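Choline dehydrogenase and related flavoproteins (Aspergillus oryzae, PDB 3Q9T) is a formate oxidase of the glucose-methanol-choline oxidoreductase family that carries 8-formyl-FAD and a His-Arg pair at its catalytic site. Local coordinates at residues R284-N292 against E432-P440; Q302-V310 against N445-N453. All blocks are in the same frame, centred on the assembly; numbering follows the deposited sequence.

Interaction 1 (R284-N292 against E432-P440)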
loop_
_atom_site.group_PDB
_atom_site.type_symbol
_atom_site.label_atom_id
_atom_site.label_comp_id
_atom_site.label_asym_id
_atom_site.label_seq_id
_atom_site.Cartn_x
_atom_site.Cartn_y
_atom_site.Cartn_z
ATOM N N ARG A 284 4.462 -16.741 22.694
ATOM C CA ARG A 284 4.255 -15.313 22.922
ATOM C C ARG A 284 3.139 -14.795 22.004
ATOM O O ARG A 284 2.311 -13.982 22.413
ATOM C CB ARG A 284 5.570 -14.558 22.683
ATOM C CG ARG A 284 5.701 -13.198 23.344
ATOM C CD ARG A 284 7.013 -12.513 22.914
ATOM N NE ARG A 284 8.147 -13.443 22.927
ATOM C CZ ARG A 284 8.802 -13.819 24.024
ATOM N NH1 ARG A 284 8.444 -13.348 25.214
ATOM N NH2 ARG A 284 9.815 -14.672 23.940
ATOM N N GLU A 285 3.093 -15.297 20.772
ATOM C CA GLU A 285 2.068 -14.878 19.823
ATOM C C GLU A 285 0.679 -15.416 20.196
ATOM O O GLU A 285 -0.311 -14.714 20.044
ATOM C CB GLU A 285 2.452 -15.279 18.400
ATOM C CG GLU A 285 1.391 -14.987 17.347
ATOM C CD GLU A 285 1.851 -15.274 15.918
ATOM O OE1 GLU A 285 2.913 -15.917 15.719
ATOM O OE2 GLU A 285 1.136 -14.847 14.984
ATOM N N LEU A 286 0.604 -16.655 20.677
ATOM C CA LEU A 286 -0.662 -17.191 21.200
ATOM C C LEU A 286 -1.193 -16.382 22.405
ATOM O O LEU A 286 -2.326 -15.894 22.373
ATOM C CB LEU A 286 -0.542 -18.679 21.561
ATOM C CG LEU A 286 -0.683 -19.708 20.420
ATOM C CD1 LEU A 286 -0.086 -19.183 19.127
ATOM C CD2 LEU A 286 -0.049 -21.065 20.783
ATOM N N SER A 287 -0.379 -16.248 23.455
ATOM C CA SER A 287 -0.775 -15.513 24.656
ATOM C C SER A 287 -1.332 -14.148 24.294
ATOM O O SER A 287 -2.359 -13.736 24.827
ATOM C CB SER A 287 0.398 -15.332 25.631
ATOM O OG SER A 287 0.961 -16.574 25.960
ATOM N N ARG A 288 -0.655 -13.466 23.379
ATOM C CA ARG A 288 -1.048 -12.126 22.963
ATOM C C ARG A 288 -2.494 -12.102 22.479
ATOM O O ARG A 288 -3.137 -11.052 22.483
ATOM C CB ARG A 288 -0.112 -11.621 21.856
ATOM C CG ARG A 288 -0.248 -10.133 21.531
ATOM C CD ARG A 288 0.707 -9.731 20.403
ATOM N NE ARG A 288 1.983 -10.450 20.491
ATOM C CZ ARG A 288 2.725 -10.807 19.440
ATOM N NH1 ARG A 288 2.321 -10.509 18.210
ATOM N NH2 ARG A 288 3.870 -11.464 19.615
ATOM N N HIS A 289 -3.017 -13.254 22.071
ATOM C CA HIS A 289 -4.396 -13.299 21.584
ATOM C C HIS A 289 -5.299 -14.162 22.456
ATOM O O HIS A 289 -6.381 -14.560 22.035
ATOM C CB HIS A 289 -4.445 -13.752 20.122
ATOM C CG HIS A 289 -3.684 -12.850 19.206
ATOM N ND1 HIS A 289 -4.158 -11.612 18.827
ATOM C CD2 HIS A 289 -2.457 -12.972 18.646
ATOM C CE1 HIS A 289 -3.264 -11.021 18.052
ATOM N NE2 HIS A 289 -2.224 -11.825 17.923
ATOM N N GLY A 290 -4.854 -14.453 23.674
ATOM C CA GLY A 290 -5.696 -15.185 24.606
ATOM C C GLY A 290 -5.781 -16.679 24.328
ATOM O O GLY A 290 -6.676 -17.345 24.837
ATOM N N ILE A 291 -4.851 -17.212 23.537
ATOM C CA ILE A 291 -4.842 -18.651 23.234
ATOM C C ILE A 291 -3.846 -19.419 24.099
ATOM O O ILE A 291 -2.681 -19.060 24.196
ATOM C CB ILE A 291 -4.501 -18.910 21.757
ATOM C CG1 ILE A 291 -5.475 -18.147 20.849
ATOM C CG2 ILE A 291 -4.515 -20.407 21.457
ATOM C CD1 ILE A 291 -4.980 -17.996 19.423
ATOM N N ASN A 292 -4.303 -20.486 24.733
ATOM C CA ASN A 292 -3.378 -21.353 25.450
ATOM C C ASN A 292 -2.325 -21.967 24.540
ATOM O O ASN A 292 -2.577 -22.231 23.372
ATOM C CB ASN A 292 -4.140 -22.453 26.174
ATOM C CG ASN A 292 -4.915 -21.922 27.353
ATOM O OD1 ASN A 292 -4.421 -21.065 28.099
ATOM N ND2 ASN A 292 -6.140 -22.407 27.524
ATOM N N GLU A 432 6.351 -13.540 7.196
ATOM C CA GLU A 432 5.659 -14.307 8.219
ATOM C C GLU A 432 4.144 -14.227 8.070
ATOM O O GLU A 432 3.591 -13.283 7.476
ATOM C CB GLU A 432 6.080 -13.833 9.621
ATOM C CG GLU A 432 5.948 -12.312 9.837
ATOM C CD GLU A 432 6.244 -11.901 11.270
ATOM O OE1 GLU A 432 6.230 -10.678 11.548
ATOM O OE2 GLU A 432 6.477 -12.793 12.127
ATOM N N VAL A 433 3.474 -15.238 8.601
ATOM C CA VAL A 433 2.036 -15.182 8.794
ATOM C C VAL A 433 1.760 -15.091 10.289
ATOM O O VAL A 433 2.198 -15.938 11.061
ATOM C CB VAL A 433 1.356 -16.427 8.235
ATOM C CG1 VAL A 433 -0.093 -16.488 8.683
ATOM C CG2 VAL A 433 1.460 -16.429 6.732
ATOM N N THR A 434 1.056 -14.054 10.707
ATOM C CA THR A 434 0.711 -13.927 12.114
ATOM C C THR A 434 -0.792 -13.798 12.342
ATOM O O THR A 434 -1.549 -13.505 11.418
ATOM C CB THR A 434 1.408 -12.700 12.728
ATOM O OG1 THR A 434 1.184 -11.566 11.881
ATOM C CG2 THR A 434 2.915 -12.952 12.856
ATOM N N LEU A 435 -1.221 -13.985 13.585
ATOM C CA LEU A 435 -2.621 -13.802 13.906
ATOM C C LEU A 435 -2.956 -12.329 14.058
ATOM O O LEU A 435 -2.161 -11.552 14.584
ATOM C CB LEU A 435 -2.991 -14.516 15.196
ATOM C CG LEU A 435 -2.898 -16.036 15.229
ATOM C CD1 LEU A 435 -3.296 -16.489 16.610
ATOM C CD2 LEU A 435 -3.804 -16.658 14.163
ATOM N N ASN A 436 -4.132 -11.955 13.569
ATOM C CA ASN A 436 -4.692 -10.643 13.836
ATOM C C ASN A 436 -5.469 -10.696 15.148
ATOM O O ASN A 436 -5.584 -9.697 15.857
ATOM C CB ASN A 436 -5.602 -10.201 12.680
ATOM C CG ASN A 436 -4.833 -9.513 11.555
ATOM O OD1 ASN A 436 -3.924 -8.720 11.810
ATOM N ND2 ASN A 436 -5.193 -9.819 10.306
ATOM N N SER A 437 -5.993 -11.882 15.455
ATOM C CA SER A 437 -6.809 -12.116 16.647
ATOM C C SER A 437 -7.146 -13.602 16.702
ATOM O O SER A 437 -6.625 -14.375 15.903
ATOM C CB SER A 437 -8.105 -11.312 16.573
ATOM O OG SER A 437 -8.971 -11.881 15.601
ATOM N N ALA A 438 -8.025 -13.987 17.631
ATOM C CA ALA A 438 -8.442 -15.379 17.805
ATOM C C ALA A 438 -9.725 -15.710 17.020
ATOM O O ALA A 438 -10.275 -16.803 17.140
ATOM C CB ALA A 438 -8.640 -15.675 19.275
ATOM N N ASP A 439 -10.190 -14.757 16.222
ATOM C CA ASP A 439 -11.378 -14.925 15.381
ATOM C C ASP A 439 -11.038 -15.749 14.132
ATOM O O ASP A 439 -10.251 -15.313 13.268
ATOM C CB ASP A 439 -11.909 -13.541 14.986
ATOM C CG ASP A 439 -13.130 -13.598 14.101
ATOM O OD1 ASP A 439 -13.499 -14.686 13.603
ATOM O OD2 ASP A 439 -13.722 -12.525 13.892
ATOM N N PRO A 440 -11.613 -16.957 14.043
ATOM C CA PRO A 440 -11.391 -17.891 12.930
ATOM C C PRO A 440 -11.871 -17.351 11.579
ATOM O O PRO A 440 -11.436 -17.870 10.547
ATOM C CB PRO A 440 -12.213 -19.123 13.329
ATOM C CG PRO A 440 -13.173 -18.627 14.404
ATOM C CD PRO A 440 -12.428 -17.554 15.115
HETATM O O HOH W 1 0.039 -11.653 16.500
#
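A fully extended chain, CG trans to N (chi1 175°), carries the Glu285 carboxylate from helix 283-287 to Leu435, just past strand 431-434, while His289, whose CG lies beside the backbone N (chi1 -60°), lays its ring over Leu435. Glu285 OE2 accepts from Leu435 N at 2.9 Å, the N-H approaching almost in line with the CD-OE2 bond, and the same oxygen touches CB and CG2 of Thr434, whose side chain crosses that of Glu285 at about a right angle. Leu435 CB sits over a face of the imidazole in a CH-pi contact, 4.2 Å from the centroid of the His289 ring. In the plane of that ring a water lies 2.7 Å from His289 NE2 and donates to Leu435 O at 2.9 Å. Leu435 CD1 meets Ile291 CD1 tip to tip at 3.6 Å, and Met276 and Lys273 of helix 267-277 also touch Leu435. A Schellman motif, with Gly290 at C-prime, ends the helix and brings Ile291 round to the chain that follows the strand. The backbone N-H and C=O of Leu435 are thus both engaged, one by a buried carboxylate and the other by water, which ties this chain to the helix end through polar bonds as well as apolar packing.

Interaction 2 (Q302-V310 against N445-N453)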
loop_
_atom_site.group_PDB
_atom_site.type_symbol
_atom_site.label_atom_id
_atom_site.label_comp_id
_atom_site.label_asym_id
_atom_site.label_seq_id
_atom_site.Cartn_x
_atom_site.Cartn_y
_atom_site.Cartn_z
ATOM N N GLN A 302 6.114 -18.774 10.521
ATOM C CA GLN A 302 7.406 -18.206 10.120
ATOM C C GLN A 302 7.920 -18.821 8.820
ATOM O O GLN A 302 7.355 -19.798 8.327
ATOM C CB GLN A 302 8.433 -18.385 11.241
ATOM C CG GLN A 302 7.999 -17.723 12.533
ATOM C CD GLN A 302 7.759 -16.223 12.372
ATOM O OE1 GLN A 302 8.647 -15.481 11.948
ATOM N NE2 GLN A 302 6.550 -15.779 12.698
ATOM N N ASN A 303 8.976 -18.241 8.251
ATOM C CA ASN A 303 9.571 -18.790 7.030
ATOM C C ASN A 303 8.663 -18.739 5.809
ATOM O O ASN A 303 8.829 -19.519 4.878
ATOM C CB ASN A 303 10.014 -20.235 7.249
ATOM C CG ASN A 303 10.813 -20.404 8.522
ATOM O OD1 ASN A 303 11.812 -19.719 8.732
ATOM N ND2 ASN A 303 10.361 -21.300 9.392
ATOM N N LEU A 304 7.698 -17.828 5.807
ATOM C CA LEU A 304 6.894 -17.617 4.614
ATOM C C LEU A 304 7.814 -17.140 3.481
ATOM O O LEU A 304 8.441 -16.083 3.591
ATOM C CB LEU A 304 5.817 -16.581 4.897
ATOM C CG LEU A 304 5.120 -16.020 3.673
ATOM C CD1 LEU A 304 4.331 -17.136 3.026
ATOM C CD2 LEU A 304 4.238 -14.844 4.055
ATOM N N MET A 305 7.912 -17.924 2.407
ATOM C CA MET A 305 8.741 -17.541 1.257
ATOM C C MET A 305 7.951 -17.634 -0.043
ATOM O O MET A 305 7.239 -18.620 -0.284
ATOM C CB MET A 305 10.002 -18.406 1.157
ATOM C CG MET A 305 11.088 -17.789 0.294
ATOM S SD MET A 305 12.003 -16.476 1.157
ATOM C CE MET A 305 12.985 -15.876 -0.213
ATOM N N ASP A 306 8.070 -16.598 -0.869
ATOM C CA ASP A 306 7.321 -16.517 -2.117
ATOM C C ASP A 306 8.274 -15.971 -3.185
ATOM O O ASP A 306 9.385 -15.537 -2.863
ATOM C CB ASP A 306 6.113 -15.598 -1.914
ATOM C CG ASP A 306 5.100 -15.645 -3.076
ATOM O OD1 ASP A 306 5.274 -16.419 -4.026
ATOM O OD2 ASP A 306 4.105 -14.895 -3.020
ATOM N N HIS A 307 7.850 -15.997 -4.447
ATOM C CA HIS A 307 8.634 -15.397 -5.528
ATOM C C HIS A 307 8.114 -13.995 -5.830
ATOM O O HIS A 307 6.927 -13.839 -6.109
ATOM C CB HIS A 307 8.467 -16.198 -6.814
ATOM C CG HIS A 307 9.114 -17.549 -6.799
ATOM N ND1 HIS A 307 8.515 -18.655 -7.357
ATOM C CD2 HIS A 307 10.314 -17.966 -6.330
ATOM C CE1 HIS A 307 9.312 -19.700 -7.224
ATOM N NE2 HIS A 307 10.414 -19.307 -6.611
ATOM N N PRO A 308 8.995 -12.977 -5.833
ATOM C CA PRO A 308 8.498 -11.665 -6.262
ATOM C C PRO A 308 8.479 -11.646 -7.785
ATOM O O PRO A 308 9.292 -12.335 -8.396
ATOM C CB PRO A 308 9.562 -10.703 -5.734
ATOM C CG PRO A 308 10.832 -11.510 -5.799
ATOM C CD PRO A 308 10.458 -12.972 -5.637
ATOM N N GLY A 309 7.541 -10.915 -8.380
ATOM C CA GLY A 309 7.441 -10.833 -9.818
ATOM C C GLY A 309 7.296 -9.369 -10.178
ATOM O O GLY A 309 6.572 -8.647 -9.498
ATOM N N VAL A 310 8.021 -8.918 -11.200
ATOM C CA VAL A 310 7.705 -7.636 -11.818
ATOM C C VAL A 310 7.240 -7.855 -13.257
ATOM O O VAL A 310 8.048 -8.005 -14.165
ATOM C CB VAL A 310 8.887 -6.633 -11.769
ATOM C CG1 VAL A 310 8.560 -5.379 -12.589
ATOM C CG2 VAL A 310 9.209 -6.270 -10.327
ATOM N N ASN A 445 -2.656 -12.162 9.361
ATOM C CA ASN A 445 -1.852 -11.095 8.788
ATOM C C ASN A 445 -0.695 -11.692 7.995
ATOM O O ASN A 445 -0.094 -12.688 8.403
ATOM C CB ASN A 445 -1.369 -10.127 9.867
ATOM C CG ASN A 445 -2.464 -9.179 10.321
ATOM O OD1 ASN A 445 -3.382 -8.862 9.561
ATOM N ND2 ASN A 445 -2.379 -8.733 11.563
ATOM N N ILE A 446 -0.412 -11.095 6.843
ATOM C CA ILE A 446 0.506 -11.690 5.885
ATOM C C ILE A 446 1.509 -10.659 5.388
ATOM O O ILE A 446 1.139 -9.665 4.762
ATOM C CB ILE A 446 -0.261 -12.298 4.658
ATOM C CG1 ILE A 446 -1.413 -13.207 5.125
ATOM C CG2 ILE A 446 0.702 -13.035 3.725
ATOM C CD1 ILE A 446 -2.233 -13.840 3.997
ATOM N N ASN A 447 2.778 -10.908 5.686
ATOM C CA ASN A 447 3.876 -10.118 5.156
ATOM C C ASN A 447 4.827 -10.993 4.327
ATOM O O ASN A 447 5.401 -11.950 4.856
ATOM C CB ASN A 447 4.637 -9.451 6.293
ATOM C CG ASN A 447 5.864 -8.725 5.808
ATOM O OD1 ASN A 447 5.942 -8.339 4.650
ATOM N ND2 ASN A 447 6.849 -8.564 6.683
ATOM N N LEU A 448 4.964 -10.686 3.033
ATOM C CA LEU A 448 5.793 -11.490 2.123
ATOM C C LEU A 448 7.253 -11.061 2.132
ATOM O O LEU A 448 8.125 -11.784 1.671
ATOM C CB LEU A 448 5.264 -11.403 0.681
ATOM C CG LEU A 448 3.917 -12.066 0.405
ATOM C CD1 LEU A 448 3.416 -11.744 -0.990
ATOM C CD2 LEU A 448 4.058 -13.565 0.605
ATOM N N ASN A 449 7.499 -9.845 2.606
ATOM C CA ASN A 449 8.850 -9.354 2.791
ATOM C C ASN A 449 9.692 -9.418 1.516
ATOM O O ASN A 449 10.881 -9.728 1.560
ATOM C CB ASN A 449 9.529 -10.101 3.939
ATOM C CG ASN A 449 10.747 -9.363 4.476
ATOM O OD1 ASN A 449 10.755 -8.134 4.548
ATOM N ND2 ASN A 449 11.786 -10.113 4.852
ATOM N N PHE A 450 9.063 -9.117 0.387
ATOM C CA PHE A 450 9.751 -9.092 -0.893
ATOM C C PHE A 450 10.848 -8.029 -0.874
ATOM O O PHE A 450 10.639 -6.895 -0.393
ATOM C CB PHE A 450 8.768 -8.760 -2.026
ATOM C CG PHE A 450 7.891 -9.902 -2.463
ATOM C CD1 PHE A 450 8.344 -11.223 -2.414
ATOM C CD2 PHE A 450 6.629 -9.650 -2.987
ATOM C CE1 PHE A 450 7.549 -12.261 -2.851
ATOM C CE2 PHE A 450 5.810 -10.699 -3.415
ATOM C CZ PHE A 450 6.276 -12.000 -3.360
ATOM N N PHE A 451 12.012 -8.386 -1.403
ATOM C CA PHE A 451 13.087 -7.423 -1.614
ATOM C C PHE A 451 13.681 -6.850 -0.301
ATOM O O PHE A 451 14.227 -5.748 -0.279
ATOM C CB PHE A 451 12.607 -6.311 -2.551
ATOM C CG PHE A 451 12.229 -6.807 -3.924
ATOM C CD1 PHE A 451 13.199 -7.333 -4.779
ATOM C CD2 PHE A 451 10.911 -6.764 -4.363
ATOM C CE1 PHE A 451 12.869 -7.797 -6.026
ATOM C CE2 PHE A 451 10.566 -7.236 -5.633
ATOM C CZ PHE A 451 11.543 -7.750 -6.465
ATOM N N ALA A 452 13.557 -7.591 0.792
ATOM C CA ALA A 452 14.211 -7.181 2.035
ATOM C C ALA A 452 15.705 -6.967 1.776
ATOM O O ALA A 452 16.311 -6.053 2.319
ATOM C CB ALA A 452 13.993 -8.214 3.130
ATOM N N ASN A 453 16.290 -7.813 0.929
ATOM C CA ASN A 453 17.701 -7.683 0.559
ATOM C C ASN A 453 17.842 -6.909 -0.761
ATOM O O ASN A 453 17.188 -7.243 -1.751
ATOM C CB ASN A 453 18.343 -9.079 0.453
ATOM C CG ASN A 453 19.859 -9.029 0.285
ATOM O OD1 ASN A 453 20.392 -8.182 -0.437
ATOM N ND2 ASN A 453 20.561 -9.951 0.947
HETATM O O HOH W 2 8.891 -14.142 0.470
#
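The crossing from the small antiparallel sheet of strands 302-304, 431-434 and 445-447 to the start of strand 308-316 is where Leu304 to Pro308 pack on Ile446 to Phe451. Leu304 CD2 touches Ile446 CG2, Leu448 CD2 at 3.7 Å and Asn447 O at 3.2 Å. Farther on, Phe450 is held on both faces: Leu448 CB stands over the ring centre on one, and Pro308 CB comes over the other in a CH-pi contact, 3.8 Å from the Phe450 centroid. Phe450 CG is turned away from the carbonyl carbon (chi1 -78°), which brings Phe450 CZ to His307 O at 3.4 Å and to Asp306 OD2 at 3.6 Å. Asp306 OD2 has its hydrogen bond with Thr507. Pro308 CB also meets Phe451 CE2 at 3.6 Å, so that CB touches both aromatic side chains. No direct hydrogen bond joins the segments; a water accepts from Asp306 N at 2.9 Å and donates to Leu448 O at 2.8 Å. An Asx turn at Asn447 leads into the type II turn Asn449 to Ala452. Such packing marks one place where the chain passes from the small sheet, near the FAD, to the large mixed sheet of the GMC fold.

In the fold
Going from the N terminus, the chain passes helix 283-287 and its turn, then strand 302-304 and the start of strand 308-316. It returns more than a hundred residues later through strand 431-434 and strand 445-447. Interaction 1 closes the first long loop, from 284-292 to 432-440, and interaction 2 the second, from 302-310 to 445-453; because their segments alternate, the two loops cross. They meet in one three-stranded antiparallel sheet, with 431-434 in the middle, where Thr434 O and Asn445 N, and Glu432 N and Asn447 O, probably form hydrogen bonds. Interaction 1 joins the chain leaving the C-terminal end of strand 431-434 to helix 283-287, interaction 2 the opposite end of the sheet to the large mixed sheet.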